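Local coordinates for protein beta-phenylalanine aminotransferase (Variovorax paradoxus, PDB 4AO9) that catalyses the pyridoxal-5'-phosphate-dependent transfer of the amino group of beta-phenylalanine, as a member of the class-III aminotransferases, at residues 263-268 and 287-292; 375-380 and 420-425. One frame throughout, in Å; residues are numbered along the deposited sequence.

Contact 1: 263-268 and 287-292. With PLP (pyridoxal-5'-phosphate), chain C.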
loop_
_atom_site.group_PDB
_atom_site.type_symbol
_atom_site.label_atom_id
_atom_site.label_comp_id
_atom_site.label_asym_id
_atom_site.label_seq_id
_atom_site.Cartn_x
_atom_site.Cartn_y
_atom_site.Cartn_z
ATOM N N MET A 263 9.667 -10.057 -6.743
ATOM C CA MET A 263 10.304 -10.035 -8.060
ATOM C C MET A 263 10.485 -11.448 -8.638
ATOM O O MET A 263 10.171 -11.702 -9.803
ATOM C CB MET A 263 11.645 -9.314 -7.966
ATOM C CG MET A 263 12.121 -8.765 -9.263
ATOM S SD MET A 263 13.486 -7.643 -8.941
ATOM C CE MET A 263 12.683 -6.073 -8.658
ATOM N N THR A 264 10.975 -12.385 -7.835
ATOM C CA THR A 264 11.394 -13.684 -8.385
ATOM C C THR A 264 10.255 -14.605 -8.836
ATOM O O THR A 264 10.499 -15.624 -9.508
ATOM C CB THR A 264 12.332 -14.462 -7.432
ATOM O OG1 THR A 264 11.640 -14.787 -6.227
ATOM C CG2 THR A 264 13.580 -13.645 -7.089
ATOM N N SER A 265 9.007 -14.279 -8.488
ATOM C CA SER A 265 7.900 -15.149 -8.905
ATOM C C SER A 265 7.753 -15.192 -10.417
ATOM O O SER A 265 7.220 -16.151 -10.948
ATOM C CB SER A 265 6.583 -14.725 -8.272
ATOM O OG SER A 265 6.122 -13.544 -8.894
ATOM N N ARG A 266 8.230 -14.157 -11.101
ATOM C CA ARG A 266 8.139 -14.133 -12.573
ATOM C C ARG A 266 9.209 -14.924 -13.307
ATOM O O ARG A 266 9.131 -15.055 -14.537
ATOM C CB ARG A 266 8.101 -12.706 -13.144
ATOM C CG ARG A 266 9.113 -11.722 -12.596
ATOM C CD ARG A 266 8.912 -10.347 -13.243
ATOM N NE ARG A 266 9.602 -10.382 -14.511
ATOM C CZ ARG A 266 9.584 -9.470 -15.480
ATOM N NH1 ARG A 266 8.880 -8.337 -15.408
ATOM N NH2 ARG A 266 10.303 -9.723 -16.556
ATOM N N LEU A 267 10.187 -15.453 -12.573
ATOM C CA LEU A 267 11.408 -15.968 -13.199
ATOM C C LEU A 267 11.321 -17.373 -13.772
ATOM O O LEU A 267 12.258 -17.841 -14.424
ATOM C CB LEU A 267 12.581 -15.881 -12.223
ATOM C CG LEU A 267 13.084 -14.480 -11.935
ATOM C CD1 LEU A 267 14.134 -14.553 -10.828
ATOM C CD2 LEU A 267 13.636 -13.821 -13.213
ATOM N N ALA A 268 10.220 -18.061 -13.506
ATOM C CA ALA A 268 9.998 -19.405 -14.006
ATOM C C ALA A 268 8.493 -19.599 -14.012
ATOM O O ALA A 268 7.781 -18.803 -13.393
ATOM C CB ALA A 268 10.689 -20.437 -13.110
ATOM N N LYS A 287 4.180 -6.640 -7.445
ATOM C CA LYS A 287 4.493 -6.087 -8.782
ATOM C C LYS A 287 3.487 -6.612 -9.856
ATOM O O LYS A 287 2.301 -6.282 -9.787
ATOM C CB LYS A 287 6.000 -6.213 -9.070
ATOM C CG LYS A 287 6.694 -5.155 -8.160
ATOM C CD LYS A 287 8.121 -4.866 -8.595
ATOM C CE LYS A 287 8.850 -3.832 -7.723
ATOM N NZ LYS A 287 9.686 -4.518 -6.709
ATOM N N TYR A 288 3.927 -7.423 -10.809
ATOM C CA TYR A 288 3.087 -7.748 -11.976
ATOM C C TYR A 288 1.829 -8.581 -11.701
ATOM O O TYR A 288 0.941 -8.665 -12.551
ATOM C CB TYR A 288 3.927 -8.491 -13.024
ATOM C CG TYR A 288 4.195 -9.921 -12.593
ATOM C CD1 TYR A 288 5.213 -10.211 -11.684
ATOM C CD2 TYR A 288 3.395 -10.977 -13.049
ATOM C CE1 TYR A 288 5.437 -11.503 -11.251
ATOM C CE2 TYR A 288 3.622 -12.288 -12.626
ATOM C CZ TYR A 288 4.652 -12.534 -11.730
ATOM O OH TYR A 288 4.856 -13.815 -11.290
ATOM N N ILE A 289 1.763 -9.231 -10.544
ATOM C CA ILE A 289 0.647 -10.127 -10.255
ATOM C C ILE A 289 -0.706 -9.396 -10.247
ATOM O O ILE A 289 -1.733 -9.999 -10.543
ATOM C CB ILE A 289 0.899 -10.956 -8.956
ATOM C CG1 ILE A 289 2.144 -11.850 -9.097
ATOM C CG2 ILE A 289 -0.315 -11.796 -8.594
ATOM C CD1 ILE A 289 1.898 -13.201 -9.767
ATOM N N GLY A 290 -0.701 -8.090 -9.949
ATOM C CA GLY A 290 -1.914 -7.282 -10.005
ATOM C C GLY A 290 -2.246 -6.684 -11.361
ATOM O O GLY A 290 -3.034 -5.750 -11.440
ATOM N N GLY A 291 -1.638 -7.215 -12.418
ATOM C CA GLY A 291 -1.936 -6.781 -13.787
ATOM C C GLY A 291 -1.465 -5.382 -14.126
ATOM O O GLY A 291 -1.910 -4.795 -15.120
ATOM N N GLY A 292 -0.562 -4.852 -13.307
ATOM C CA GLY A 292 -0.090 -3.483 -13.438
ATOM C C GLY A 292 -0.758 -2.519 -12.476
ATOM O O GLY A 292 -0.386 -1.351 -12.405
HETATM N N1 PLP C . 10.361 -6.959 -2.305
HETATM C C2 PLP C . 10.975 -7.038 -3.485
HETATM C C2A PLP C . 11.955 -8.196 -3.686
HETATM C C3 PLP C . 10.705 -6.100 -4.487
HETATM O O3 PLP C . 11.290 -6.213 -5.580
HETATM C C4 PLP C . 9.794 -5.051 -4.283
HETATM C C4A PLP C . 9.444 -4.005 -5.360
HETATM C C5 PLP C . 9.200 -4.998 -3.001
HETATM C C6 PLP C . 9.507 -5.964 -2.044
HETATM C C5A PLP C . 8.201 -3.886 -2.630
HETATM O O4P PLP C . 7.020 -3.863 -3.316
HETATM P P PLP C . 6.224 -2.464 -3.366
HETATM O O1P PLP C . 7.128 -1.443 -4.156
HETATM O O2P PLP C . 6.000 -1.951 -1.900
HETATM O O3P PLP C . 4.918 -2.775 -4.016
#
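Met263 and Lys287 meet at the cofactor, where the one covalent link of the contact lies: Lys287 NZ is joined to PLP C4A at 1.5 Å, consistent with the internal aldimine of fold-type I aminotransferases. The same NZ makes a weak, strongly bent bond (123°) to PLP O3, at 2.6 Å. Met263, bent at its last torsion, brings CE to 3.4 Å from PLP O3, an apolar methyl beside the cofactor's phenolic oxygen.

The polar contact is between two hydroxyls. Ser265 OG sits near the plane of the Tyr288 ring, at its edge, and shares a hydrogen bond of 2.7 Å with Tyr288 OH; either hydroxyl may donate. With its CG between the backbone N and the carbonyl carbon (chi1 74°), Tyr288 reaches across to Ser265.

Carbon atoms also pack on the ring: Arg266 CB comes obliquely to 3.5 Å from Tyr288 CE1, and Ile289 CG1, from the tyrosine's own segment, lies over the rim of one face. The guanidinium of Arg266 leads away to Leu423 O and Thr97 O.

The two loops follow strands 256-260 and 282-286, neighbours in the large mixed sheet; Thr264 and Leu267 pack on helix 272-276, and Met263 touches strands 377-381 and 420-422.

Contact 2: 375-380 and 420-425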
loop_
_atom_site.group_PDB
_atom_site.type_symbol
_atom_site.label_atom_id
_atom_site.label_comp_id
_atom_site.label_asym_id
_atom_site.label_seq_id
_atom_site.Cartn_x
_atom_site.Cartn_y
_atom_site.Cartn_z
ATOM N N GLY A 375 17.079 -15.367 -16.082
ATOM C CA GLY A 375 15.934 -15.228 -16.978
ATOM C C GLY A 375 15.744 -13.818 -17.503
ATOM O O GLY A 375 16.667 -13.223 -18.048
ATOM N N SER A 376 14.559 -13.257 -17.276
ATOM C CA SER A 376 14.182 -11.977 -17.885
ATOM C C SER A 376 14.634 -10.740 -17.092
ATOM O O SER A 376 14.281 -9.611 -17.447
ATOM C CB SER A 376 12.670 -11.940 -18.116
ATOM O OG SER A 376 11.981 -12.164 -16.889
ATOM N N LEU A 377 15.425 -10.965 -16.040
ATOM C CA LEU A 377 15.934 -9.891 -15.180
ATOM C C LEU A 377 17.451 -9.938 -15.106
ATOM O O LEU A 377 18.033 -10.977 -14.797
ATOM C CB LEU A 377 15.366 -10.018 -13.768
ATOM C CG LEU A 377 13.840 -10.103 -13.634
ATOM C CD1 LEU A 377 13.466 -10.289 -12.160
ATOM C CD2 LEU A 377 13.183 -8.873 -14.235
ATOM N N MET A 378 18.102 -8.815 -15.395
ATOM C CA MET A 378 19.563 -8.754 -15.277
ATOM C C MET A 378 20.018 -7.355 -14.888
ATOM O O MET A 378 19.232 -6.413 -14.923
ATOM C CB MET A 378 20.242 -9.218 -16.578
ATOM C CG MET A 378 19.878 -8.375 -17.777
ATOM S SD MET A 378 20.192 -9.172 -19.365
ATOM C CE MET A 378 18.747 -10.218 -19.497
ATOM N N ASN A 379 21.286 -7.212 -14.526
ATOM C CA ASN A 379 21.811 -5.925 -14.081
ATOM C C ASN A 379 23.258 -5.757 -14.519
ATOM O O ASN A 379 24.075 -6.660 -14.303
ATOM C CB ASN A 379 21.708 -5.831 -12.547
ATOM C CG ASN A 379 21.516 -4.402 -12.026
ATOM O OD1 ASN A 379 20.517 -4.114 -11.357
ATOM N ND2 ASN A 379 22.470 -3.512 -12.304
ATOM N N ALA A 380 23.560 -4.607 -15.123
ATOM C CA ALA A 380 24.927 -4.245 -15.505
ATOM C C ALA A 380 25.738 -3.924 -14.253
ATOM O O ALA A 380 25.246 -3.247 -13.344
ATOM C CB ALA A 380 24.909 -3.046 -16.438
ATOM N N PHE A 420 19.656 -1.902 -14.041
ATOM C CA PHE A 420 18.665 -2.985 -14.009
ATOM C C PHE A 420 17.920 -3.061 -15.341
ATOM O O PHE A 420 17.341 -2.070 -15.784
ATOM C CB PHE A 420 17.693 -2.688 -12.856
ATOM C CG PHE A 420 16.676 -3.767 -12.555
ATOM C CD1 PHE A 420 16.919 -5.126 -12.783
ATOM C CD2 PHE A 420 15.463 -3.402 -11.962
ATOM C CE1 PHE A 420 15.945 -6.095 -12.436
ATOM C CE2 PHE A 420 14.505 -4.361 -11.598
ATOM C CZ PHE A 420 14.744 -5.713 -11.840
ATOM N N VAL A 421 17.976 -4.230 -15.979
ATOM C CA VAL A 421 17.346 -4.491 -17.266
ATOM C C VAL A 421 16.223 -5.495 -17.071
ATOM O O VAL A 421 16.423 -6.547 -16.462
ATOM C CB VAL A 421 18.378 -5.060 -18.267
ATOM C CG1 VAL A 421 17.705 -5.535 -19.561
ATOM C CG2 VAL A 421 19.440 -4.019 -18.560
ATOM N N VAL A 422 15.040 -5.161 -17.584
ATOM C CA VAL A 422 13.835 -5.945 -17.325
ATOM C C VAL A 422 13.117 -6.180 -18.643
ATOM O O VAL A 422 12.701 -5.219 -19.292
ATOM C CB VAL A 422 12.872 -5.172 -16.373
ATOM C CG1 VAL A 422 11.560 -5.926 -16.155
ATOM C CG2 VAL A 422 13.537 -4.865 -15.027
ATOM N N LEU A 423 12.965 -7.440 -19.036
ATOM C CA LEU A 423 12.197 -7.751 -20.238
ATOM C C LEU A 423 10.704 -7.720 -19.941
ATOM O O LEU A 423 10.256 -8.069 -18.836
ATOM C CB LEU A 423 12.608 -9.113 -20.820
ATOM C CG LEU A 423 13.789 -9.173 -21.803
ATOM C CD1 LEU A 423 14.859 -8.063 -21.653
ATOM C CD2 LEU A 423 14.402 -10.553 -21.831
ATOM N N SER A 424 9.941 -7.242 -20.918
ATOM C CA SER A 424 8.486 -7.297 -20.887
ATOM C C SER A 424 7.982 -7.993 -22.149
ATOM O O SER A 424 8.729 -8.126 -23.129
ATOM C CB SER A 424 7.899 -5.889 -20.747
ATOM O OG SER A 424 8.359 -5.042 -21.789
ATOM N N LEU A 425 6.721 -8.421 -22.135
ATOM C CA LEU A 425 6.193 -9.229 -23.240
ATOM C C LEU A 425 6.219 -8.579 -24.630
ATOM O O LEU A 425 6.469 -9.286 -25.599
ATOM C CB LEU A 425 4.789 -9.745 -22.924
ATOM C CG LEU A 425 4.658 -10.693 -21.733
ATOM C CD1 LEU A 425 3.195 -10.867 -21.369
ATOM C CD2 LEU A 425 5.317 -12.052 -22.010
#
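The Phe420 ring turns its edge to strand 377-380: Met378 O lies near the ring plane, 3.4 Å from CD1, and Leu377 CB, also near that plane, is 4.2 Å from CE1. One face is covered from its own strand by Val422 CG2, 3.5 Å above the ring centre. Phe420 and Val422, two residues apart, share a side of the sheet; with CG anti to the backbone N (chi1 -174°), the ring lies on its own carbonyl side, toward Val422. The Asn379 amide is nearly parallel to the ring, 11° between planes, yet OD1 approaches obliquely, 3.5 Å from Phe420 CB.

The motif is an antiparallel strand pair, the central strand and one edge strand of a three-stranded sheet completed by 370-374. Leu377 with Val422 and Asn379 with Phe420 are non-hydrogen-bonded pairs; their side chains share one face, and that of Phe420 is about 7 Å from the PLP at their nearest atoms. Met378 and Val421, a hydrogen-bonded pair, occupy the other face, where Met378 packs on helix 341-365.

Two backbone bonds join Met378 and Val421; the shorter runs from Val421 N to Met378 O, at 2.7 Å. Beyond the strand ends, Leu423 N meets Ser376 O almost straight, at 177°. Met378 CG crosses to within 3.7 Å of Val421 CB.

The amide nitrogen of Asn379 bonds to Arg418 O, just before strand 420-422. With an alanine here, Arg418 O would probably lose its amide partner and a gap would open beside the backbone and CB of Phe420. Within its own strand, Asn379 ND2 reaches Ala380 O at 3.0 Å, with the acceptor lying in the amide plane.

Both contacts are buried, but contact 1 lies at the PLP site itself, while contact 2 lies next to it and supplies no residue of the cofactor pocket. Contact 1 joins loops at the ends of strands in the large mixed sheet, and its chemistry is carried by side chains and PLP. Contact 2 joins strands of a separate small sheet, chiefly through backbone bonds and apolar packing. They share no segment but touch directly. Arg266 NH2 of contact 1 reaches Leu423 O at 2.8 Å and Ser376 OG at 3.0 Å, probable hydrogen bonds to both segments of contact 2. Nearer the cofactor the join is apolar, with Met263 CG packed 3.5 Å from Leu377 CD1.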